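Side-chain contacts in NanU sialic acid binding protein (Bacteroides fragilis, PDB 4L7T), which binds sialic acid with high affinity at the outer membrane, probably delivering it to its partner transporter NanO as SusD-like proteins do: residues A[148-153]-A[503-508]; A[195-200]-A[205-210]; A[239-244]-A[389-394]. All coordinates share one frame; numbering follows the deposited sequence.

Interaction 1 of 3, residues A[148-153]-A[503-508]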
loop_
_atom_site.group_PDB
_atom_site.type_symbol
_atom_site.label_atom_id
_atom_site.label_comp_id
_atom_site.label_asym_id
_atom_site.label_seq_id
_atom_site.Cartn_x
_atom_site.Cartn_y
_atom_site.Cartn_z
ATOM N N ASP A 148 15.333 -9.027 10.680
ATOM C CA ASP A 148 15.556 -10.471 10.803
ATOM C C ASP A 148 14.281 -11.233 11.147
ATOM O O ASP A 148 13.606 -10.944 12.130
ATOM C CB ASP A 148 16.535 -10.769 11.979
ATOM C CG ASP A 148 17.833 -10.075 11.864
ATOM O OD1 ASP A 148 18.118 -9.376 10.906
ATOM O OD2 ASP A 148 18.657 -10.235 12.827
ATOM N N VAL A 149 13.892 -12.211 10.319
ATOM C CA VAL A 149 12.630 -12.909 10.527
ATOM C C VAL A 149 12.834 -14.398 10.172
ATOM O O VAL A 149 13.805 -14.739 9.540
ATOM C CB VAL A 149 11.427 -12.346 9.691
ATOM C CG1 VAL A 149 11.065 -10.883 10.171
ATOM C CG2 VAL A 149 11.760 -12.393 8.189
ATOM N N ILE A 150 11.950 -15.233 10.645
ATOM C CA ILE A 150 12.059 -16.674 10.420
ATOM C C ILE A 150 11.724 -16.941 8.948
ATOM O O ILE A 150 10.759 -16.352 8.431
ATOM C CB ILE A 150 11.031 -17.428 11.261
ATOM C CG1 ILE A 150 11.326 -17.249 12.755
ATOM C CG2 ILE A 150 11.025 -18.940 10.879
ATOM C CD1 ILE A 150 10.184 -17.718 13.626
ATOM N N LEU A 151 12.494 -17.815 8.315
ATOM C CA LEU A 151 12.219 -18.249 6.910
ATOM C C LEU A 151 11.551 -19.618 6.939
ATOM O O LEU A 151 12.242 -20.604 7.189
ATOM C CB LEU A 151 13.525 -18.268 6.099
ATOM C CG LEU A 151 14.204 -16.932 5.765
ATOM C CD1 LEU A 151 15.491 -17.187 5.095
ATOM C CD2 LEU A 151 13.256 -16.008 4.882
ATOM N N TYR A 152 10.234 -19.666 6.801
ATOM C CA TYR A 152 9.435 -20.909 6.706
ATOM C C TYR A 152 9.120 -21.094 5.209
ATOM O O TYR A 152 8.359 -20.251 4.623
ATOM C CB TYR A 152 8.088 -20.771 7.436
ATOM C CG TYR A 152 8.115 -20.849 8.968
ATOM C CD1 TYR A 152 8.780 -21.899 9.616
ATOM C CD2 TYR A 152 7.471 -19.878 9.757
ATOM C CE1 TYR A 152 8.813 -21.975 11.030
ATOM C CE2 TYR A 152 7.491 -19.949 11.186
ATOM C CZ TYR A 152 8.170 -21.010 11.804
ATOM O OH TYR A 152 8.219 -21.140 13.198
ATOM N N LEU A 153 9.679 -22.173 4.639
ATOM C CA LEU A 153 9.545 -22.519 3.201
ATOM C C LEU A 153 8.737 -23.811 2.910
ATOM O O LEU A 153 8.326 -24.038 1.744
ATOM C CB LEU A 153 10.928 -22.593 2.579
ATOM C CG LEU A 153 11.755 -21.322 2.757
ATOM C CD1 LEU A 153 13.178 -21.498 2.261
ATOM C CD2 LEU A 153 11.016 -20.110 2.074
ATOM N N THR A 503 6.796 -15.422 23.958
ATOM C CA THR A 503 6.455 -16.546 24.877
ATOM C C THR A 503 6.390 -17.858 24.073
ATOM O O THR A 503 6.977 -18.884 24.464
ATOM C CB THR A 503 5.048 -16.382 25.536
ATOM O OG1 THR A 503 4.952 -15.146 26.244
ATOM C CG2 THR A 503 4.762 -17.526 26.543
ATOM N N ASP A 504 5.668 -17.814 22.950
ATOM C CA ASP A 504 5.413 -19.018 22.147
ATOM C C ASP A 504 6.623 -19.492 21.381
ATOM O O ASP A 504 6.705 -20.661 21.022
ATOM C CB ASP A 504 4.171 -18.848 21.272
ATOM C CG ASP A 504 2.908 -18.651 22.114
ATOM O OD1 ASP A 504 3.014 -18.825 23.348
ATOM O OD2 ASP A 504 1.825 -18.306 21.574
ATOM N N ASN A 505 7.587 -18.602 21.166
ATOM C CA ASN A 505 8.837 -19.004 20.549
ATOM C C ASN A 505 10.089 -18.486 21.231
ATOM O O ASN A 505 10.601 -17.407 20.873
ATOM C CB ASN A 505 8.838 -18.653 19.060
ATOM C CG ASN A 505 10.068 -19.212 18.319
ATOM O OD1 ASN A 505 11.021 -19.729 18.920
ATOM N ND2 ASN A 505 10.053 -19.088 16.996
ATOM N N PRO A 506 10.635 -19.282 22.196
ATOM C CA PRO A 506 11.842 -18.933 22.953
ATOM C C PRO A 506 13.091 -18.593 22.154
ATOM O O PRO A 506 13.933 -17.861 22.648
ATOM C CB PRO A 506 12.095 -20.192 23.819
ATOM C CG PRO A 506 11.197 -21.288 23.215
ATOM C CD PRO A 506 10.010 -20.523 22.715
ATOM N N ALA A 507 13.217 -19.061 20.907
ATOM C CA ALA A 507 14.401 -18.693 20.102
ATOM C C ALA A 507 14.353 -17.269 19.491
ATOM O O ALA A 507 15.372 -16.776 19.013
ATOM C CB ALA A 507 14.663 -19.733 19.002
ATOM N N LEU A 508 13.181 -16.639 19.506
ATOM C CA LEU A 508 13.062 -15.256 18.980
ATOM C C LEU A 508 13.542 -14.199 19.964
ATOM O O LEU A 508 13.195 -14.307 21.144
ATOM C CB LEU A 508 11.597 -14.956 18.620
ATOM C CG LEU A 508 11.060 -15.618 17.354
ATOM C CD1 LEU A 508 9.605 -15.232 17.171
ATOM C CD2 LEU A 508 11.890 -15.171 16.202
#
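Ile150 meets Asn505 and Leu508 through the end of its side chain. Its CD1 methyl lies 3.6 Å from Asn505 ND2, the two side chains arriving from opposite directions, and 4.0 Å from Leu508 CD2, with the leucine crossing at about a right angle. CG1 of Ile150 adds a second touch on the same leucine methyl. Both residues suit the place because their branched apolar ends pack without needing polar partners. The other branch of Ile150 has a different task: with CG2 anti to the backbone N (CG1 at chi1 -65°), it sits 3.5 Å above the plane of the Tyr152 ring, over its centre. Asparagine suits position 505, just past the end of helix 499-504, because its amide can work on two fronts. OD1 accepts from Ala507 N at 3.0 Å, forming an Asx turn, while ND2 donates to Lys168 O. Leu508 N bonds to Asn505 O and closes a type I turn, consistent with the leucine lying near the amide. Farther out, Tyr100 OH holds Ile150 O. No hydrogen bond joins 148-153 directly to 503-508; van der Waals packing brings them together, while the buried amide finds its polar partners in its own turn and in Lys168 O, with a weak further bond from Ser167 N to OD1.

Interaction 2 of 3, residues A[195-200]-A[205-210]. With EDO (1,2-ethanediol), chain G.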
loop_
_atom_site.group_PDB
_atom_site.type_symbol
_atom_site.label_atom_id
_atom_site.label_comp_id
_atom_site.label_asym_id
_atom_site.label_seq_id
_atom_site.Cartn_x
_atom_site.Cartn_y
_atom_site.Cartn_z
ATOM N N TYR A 195 3.167 -11.887 -19.964
ATOM C CA TYR A 195 2.776 -10.708 -19.166
ATOM C C TYR A 195 1.283 -10.491 -19.109
ATOM O O TYR A 195 0.800 -9.399 -18.728
ATOM C CB TYR A 195 3.467 -9.428 -19.755
ATOM C CG TYR A 195 4.889 -9.226 -19.297
ATOM C CD1 TYR A 195 5.189 -8.217 -18.364
ATOM C CD2 TYR A 195 5.911 -10.043 -19.738
ATOM C CE1 TYR A 195 6.471 -8.002 -17.954
ATOM C CE2 TYR A 195 7.266 -9.865 -19.250
ATOM C CZ TYR A 195 7.492 -8.824 -18.342
ATOM O OH TYR A 195 8.804 -8.650 -17.866
ATOM N N SER A 196 0.480 -11.497 -19.487
ATOM C CA SER A 196 -0.944 -11.293 -19.448
ATOM C C SER A 196 -1.441 -11.310 -17.997
ATOM O O SER A 196 -0.814 -11.908 -17.106
ATOM C CB SER A 196 -1.696 -12.404 -20.248
ATOM O OG SER A 196 -1.622 -13.628 -19.525
ATOM N N PHE A 197 -2.598 -10.705 -17.787
ATOM C CA PHE A 197 -3.255 -10.898 -16.477
ATOM C C PHE A 197 -4.221 -12.113 -16.617
ATOM O O PHE A 197 -5.415 -11.927 -16.826
ATOM C CB PHE A 197 -3.992 -9.644 -16.127
ATOM C CG PHE A 197 -3.068 -8.452 -15.994
ATOM C CD1 PHE A 197 -2.394 -8.219 -14.789
ATOM C CD2 PHE A 197 -2.926 -7.541 -17.040
ATOM C CE1 PHE A 197 -1.547 -7.103 -14.641
ATOM C CE2 PHE A 197 -2.058 -6.422 -16.926
ATOM C CZ PHE A 197 -1.386 -6.196 -15.697
ATOM N N LYS A 198 -3.668 -13.296 -16.514
ATOM C CA LYS A 198 -4.464 -14.506 -16.878
ATOM C C LYS A 198 -5.752 -14.613 -16.095
ATOM O O LYS A 198 -6.822 -14.920 -16.656
ATOM C CB LYS A 198 -3.604 -15.734 -16.705
ATOM C CG LYS A 198 -4.346 -17.040 -17.023
ATOM C CD LYS A 198 -3.379 -18.172 -16.692
ATOM C CE LYS A 198 -3.997 -19.563 -17.124
ATOM N NZ LYS A 198 -3.069 -20.677 -16.835
ATOM N N TYR A 199 -5.693 -14.270 -14.801
ATOM C CA TYR A 199 -6.853 -14.351 -13.938
ATOM C C TYR A 199 -7.405 -12.963 -13.601
ATOM O O TYR A 199 -8.255 -12.813 -12.693
ATOM C CB TYR A 199 -6.553 -15.164 -12.669
ATOM C CG TYR A 199 -6.175 -16.584 -12.988
ATOM C CD1 TYR A 199 -7.048 -17.392 -13.724
ATOM C CD2 TYR A 199 -4.930 -17.119 -12.644
ATOM C CE1 TYR A 199 -6.639 -18.744 -14.034
ATOM C CE2 TYR A 199 -4.528 -18.448 -12.940
ATOM C CZ TYR A 199 -5.365 -19.226 -13.680
ATOM O OH TYR A 199 -4.987 -20.519 -13.952
ATOM N N GLY A 200 -6.893 -11.935 -14.270
ATOM C CA GLY A 200 -7.373 -10.603 -14.005
ATOM C C GLY A 200 -6.407 -9.842 -13.049
ATOM O O GLY A 200 -5.440 -10.382 -12.596
ATOM N N SER A 205 0.466 -11.685 -11.139
ATOM C CA SER A 205 0.810 -11.815 -12.610
ATOM C C SER A 205 2.293 -11.440 -12.755
ATOM O O SER A 205 2.934 -10.987 -11.773
ATOM C CB SER A 205 -0.043 -10.856 -13.436
ATOM O OG SER A 205 0.292 -9.508 -13.134
ATOM N N MET A 206 2.848 -11.608 -13.959
ATOM C CA MET A 206 4.213 -11.157 -14.184
ATOM C C MET A 206 4.450 -9.674 -13.898
ATOM O O MET A 206 5.503 -9.358 -13.314
ATOM C CB MET A 206 4.625 -11.481 -15.666
ATOM C CG MET A 206 6.051 -11.107 -15.947
ATOM S SD MET A 206 7.341 -11.922 -14.989
ATOM C CE MET A 206 8.531 -12.303 -16.299
ATOM N N ALA A 207 3.513 -8.809 -14.272
ATOM C CA ALA A 207 3.733 -7.363 -14.021
ATOM C C ALA A 207 3.822 -7.087 -12.507
ATOM O O ALA A 207 4.542 -6.212 -12.081
ATOM C CB ALA A 207 2.651 -6.550 -14.602
ATOM N N ALA A 208 3.066 -7.805 -11.682
ATOM C CA ALA A 208 3.183 -7.643 -10.225
ATOM C C ALA A 208 4.573 -8.134 -9.756
ATOM O O ALA A 208 5.197 -7.491 -8.931
ATOM C CB ALA A 208 2.068 -8.503 -9.492
ATOM N N THR A 209 5.070 -9.267 -10.288
ATOM C CA THR A 209 6.412 -9.708 -9.955
ATOM C C THR A 209 7.421 -8.674 -10.350
ATOM O O THR A 209 8.348 -8.381 -9.580
ATOM C CB THR A 209 6.771 -11.106 -10.612
ATOM O OG1 THR A 209 5.982 -12.070 -9.866
ATOM C CG2 THR A 209 8.233 -11.466 -10.435
ATOM N N GLN A 210 7.245 -8.052 -11.530
ATOM C CA GLN A 210 8.242 -7.049 -11.972
ATOM C C GLN A 210 8.187 -5.756 -11.113
ATOM O O GLN A 210 9.224 -5.139 -10.854
ATOM C CB GLN A 210 8.052 -6.676 -13.449
ATOM C CG GLN A 210 8.353 -7.874 -14.407
ATOM C CD GLN A 210 9.727 -8.377 -14.240
ATOM O OE1 GLN A 210 10.676 -7.611 -14.266
ATOM N NE2 GLN A 210 9.874 -9.696 -14.105
HETATM C C1 EDO G . -4.430 -8.886 -20.063
HETATM O O1 EDO G . -4.510 -10.281 -19.872
HETATM C C2 EDO G . -3.089 -8.617 -20.690
HETATM O O2 EDO G . -3.336 -7.666 -21.719
HETATM O O HOH W 1 1.197 -9.152 -15.883
HETATM O O HOH W 2 1.526 -12.790 -16.173
#
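Tyr195 O, Ser205 OG and Ala207 N share one water, which donates to the first two (2.9 Å from Ser205 OG) and accepts from Ala207 N at 2.8 Å. Ser205 holds the N-cap position of helix 206-223, and its small hydroxyl, placed between the backbone N and the carbonyl carbon (chi1 66°), faces this water. A second water repeats the theme, accepting from Met206 N and donating to Ser196 O, and so two amides of the first helical turn are joined to carbonyls of the preceding loop without a direct bond. Beside this polar seam lies an apolar one. Met206 CG sits over the Tyr195 face in a CH-pi contact, 3.5 Å from the centroid and 9° off the normal, while its sulfur stays above the face at 4.9 Å from that centroid, a more distant Met-aromatic contact. One turn on, Gln210 crosses the tyrosine at about a right angle, its CG 3.6 Å from Tyr195 OH. The polar ends look onward, Tyr195 OH to Ser240 OG and Gln210 NE2 to Glu188, with NE2 also in a weak bond to Met206 SD. Phe197 brings CE1 to 3.4 Å from Ser205 OG and CZ near Ala207 CB, with the first water over one ring face, offset toward the rim. A 1,2-ethanediol, probably from the crystallisation liquor, meets the phenylalanine edge with C1 and takes Phe197 N on its O1 at 2.9 Å.

Interaction 3 of 3, residues A[239-244]-A[389-394]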
loop_
_atom_site.group_PDB
_atom_site.type_symbol
_atom_site.label_atom_id
_atom_site.label_comp_id
_atom_site.label_asym_id
_atom_site.label_seq_id
_atom_site.Cartn_x
_atom_site.Cartn_y
_atom_site.Cartn_z
ATOM N N GLN A 239 11.034 -1.161 -16.670
ATOM C CA GLN A 239 10.967 -0.893 -18.123
ATOM C C GLN A 239 10.213 -2.024 -18.839
ATOM O O GLN A 239 9.518 -1.768 -19.843
ATOM C CB GLN A 239 12.384 -0.718 -18.758
ATOM C CG GLN A 239 12.875 0.678 -18.436
ATOM C CD GLN A 239 14.347 0.919 -18.880
ATOM O OE1 GLN A 239 15.145 -0.001 -18.964
ATOM N NE2 GLN A 239 14.682 2.134 -19.038
ATOM N N SER A 240 10.336 -3.230 -18.299
ATOM C CA SER A 240 9.669 -4.429 -18.896
ATOM C C SER A 240 8.130 -4.322 -18.719
ATOM O O SER A 240 7.416 -4.882 -19.515
ATOM C CB SER A 240 10.315 -5.757 -18.407
ATOM O OG SER A 240 9.667 -6.114 -17.200
ATOM N N ILE A 241 7.668 -3.630 -17.659
ATOM C CA ILE A 241 6.206 -3.386 -17.513
ATOM C C ILE A 241 5.721 -2.359 -18.508
ATOM O O ILE A 241 4.727 -2.530 -19.234
ATOM C CB ILE A 241 5.906 -2.900 -16.074
ATOM C CG1 ILE A 241 6.272 -4.000 -15.090
ATOM C CG2 ILE A 241 4.388 -2.438 -15.968
ATOM C CD1 ILE A 241 6.264 -3.382 -13.672
ATOM N N VAL A 242 6.496 -1.272 -18.647
ATOM C CA VAL A 242 6.177 -0.207 -19.657
ATOM C C VAL A 242 6.104 -0.852 -21.058
ATOM O O VAL A 242 5.217 -0.496 -21.835
ATOM C CB VAL A 242 7.277 0.867 -19.654
ATOM C CG1 VAL A 242 7.049 1.855 -20.836
ATOM C CG2 VAL A 242 7.284 1.640 -18.270
ATOM N N SER A 243 7.001 -1.792 -21.363
ATOM C CA SER A 243 7.015 -2.345 -22.713
ATOM C C SER A 243 5.948 -3.399 -22.888
ATOM O O SER A 243 5.192 -3.329 -23.863
ATOM C CB SER A 243 8.393 -2.907 -23.052
ATOM O OG SER A 243 8.803 -3.960 -22.183
ATOM N N ASN A 244 5.890 -4.356 -21.956
ATOM C CA ASN A 244 5.118 -5.624 -22.239
ATOM C C ASN A 244 3.745 -5.796 -21.626
ATOM O O ASN A 244 2.997 -6.764 -22.008
ATOM C CB ASN A 244 5.931 -6.843 -21.836
ATOM C CG ASN A 244 7.320 -6.888 -22.532
ATOM O OD1 ASN A 244 8.243 -7.466 -21.974
ATOM N ND2 ASN A 244 7.491 -6.178 -23.666
ATOM N N ALA A 389 0.832 4.282 -12.228
ATOM C CA ALA A 389 1.592 5.460 -11.774
ATOM C C ALA A 389 2.768 5.071 -10.837
ATOM O O ALA A 389 3.795 5.753 -10.845
ATOM C CB ALA A 389 0.622 6.476 -11.129
ATOM N N ASP A 390 2.637 3.997 -10.050
ATOM C CA ASP A 390 3.732 3.549 -9.138
ATOM C C ASP A 390 4.900 3.009 -9.985
ATOM O O ASP A 390 6.080 3.329 -9.730
ATOM C CB ASP A 390 3.084 2.487 -8.263
ATOM C CG ASP A 390 3.899 2.077 -7.038
ATOM O OD1 ASP A 390 5.019 2.594 -6.800
ATOM O OD2 ASP A 390 3.408 1.163 -6.286
ATOM N N CYS A 391 4.613 2.241 -11.059
ATOM C CA CYS A 391 5.661 1.803 -11.971
ATOM C C CYS A 391 6.464 3.030 -12.472
ATOM O O CYS A 391 7.703 3.008 -12.430
ATOM C CB CYS A 391 5.006 1.087 -13.190
ATOM S SG CYS A 391 6.203 0.532 -14.405
ATOM N N LEU A 392 5.725 4.062 -12.944
ATOM C CA LEU A 392 6.368 5.229 -13.519
ATOM C C LEU A 392 7.252 5.944 -12.468
ATOM O O LEU A 392 8.384 6.382 -12.843
ATOM C CB LEU A 392 5.368 6.216 -14.107
ATOM C CG LEU A 392 4.591 5.662 -15.347
ATOM C CD1 LEU A 392 3.487 6.663 -15.740
ATOM C CD2 LEU A 392 5.569 5.302 -16.532
ATOM N N LEU A 393 6.778 6.097 -11.234
ATOM C CA LEU A 393 7.513 6.834 -10.221
ATOM C C LEU A 393 8.663 6.002 -9.655
ATOM O O LEU A 393 9.734 6.600 -9.317
ATOM C CB LEU A 393 6.574 7.408 -9.125
ATOM C CG LEU A 393 5.658 8.460 -9.693
ATOM C CD1 LEU A 393 4.725 8.941 -8.610
ATOM C CD2 LEU A 393 6.407 9.687 -10.319
ATOM N N LEU A 394 8.501 4.668 -9.551
ATOM C CA LEU A 394 9.661 3.867 -9.249
ATOM C C LEU A 394 10.717 3.966 -10.316
ATOM O O LEU A 394 11.890 3.900 -9.976
ATOM C CB LEU A 394 9.268 2.378 -9.023
ATOM C CG LEU A 394 8.429 2.067 -7.755
ATOM C CD1 LEU A 394 7.887 0.623 -7.799
ATOM C CD2 LEU A 394 9.139 2.352 -6.395
#
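Cys391 is the first residue of 389-394 to meet helix 239-244, and it gives most of this segment's share of the contact. Its SG is anti to the backbone N (chi1 179°), which carries the sulfur out onto Ile241. There it lies 3.8 Å from Ile241 CG2, equally near Ile241 CB, and 4.0 Å from Ile241 CD1, close to both branches of the isoleucine. Val242 CG2 borders the same sulfur at 4.2 Å. A small, weakly polar thiol fits well here, where the two backbones come close: the alpha carbons of Ile241 and Cys391 are 7.6 Å apart, and no hydrogen bond spans the gap. This is helix-on-helix packing in the alpha-helical framework of a SusD-family protein, a family placed in the TPR clan. The axes of the two short segments approach to 10.0 Å, their N-to-C directions 134° apart, between perpendicular and antiparallel. A third helix, 206-223, contributes Met211, which touches both Ile241 and Cys391. Leu392 comes next, and its CD2 reaches Val242 CG2 at 4.4 Å, a looser touch on the more exposed flank; its other neighbours include Gln412 and Val413 of helix 407-418. Beta-branched Val242 has short methyls that can brush cysteine and leucine, although the residue lies at the exposed margin of the contact. Leu393 and Leu394 then turn to helix 452-463, where both pack on Arg460.

Interactions 2 and 3 adjoin, their centres about 13 Å apart on the same side of the chain's centre, and they follow one another in sequence. Helices 206-223 and 227-244, successive in the chain, join them: the probable hydrogen bond from one to the other, Tyr195 OH to Ser240 OG, spans 2.8 Å, and Gln210 packs on Ile241. The loop before helix 206-223 is thereby tied through helix 227-244 to helix 388-401. Interaction 1 stands apart, its centre about 32 Å from that of interaction 2 and about 36 Å from that of interaction 3. Its two segments enclose both others along the chain, bringing the end of helix 499-504 and the turn after it back to the loop after helix 121-146, so late and early parts of the fold meet.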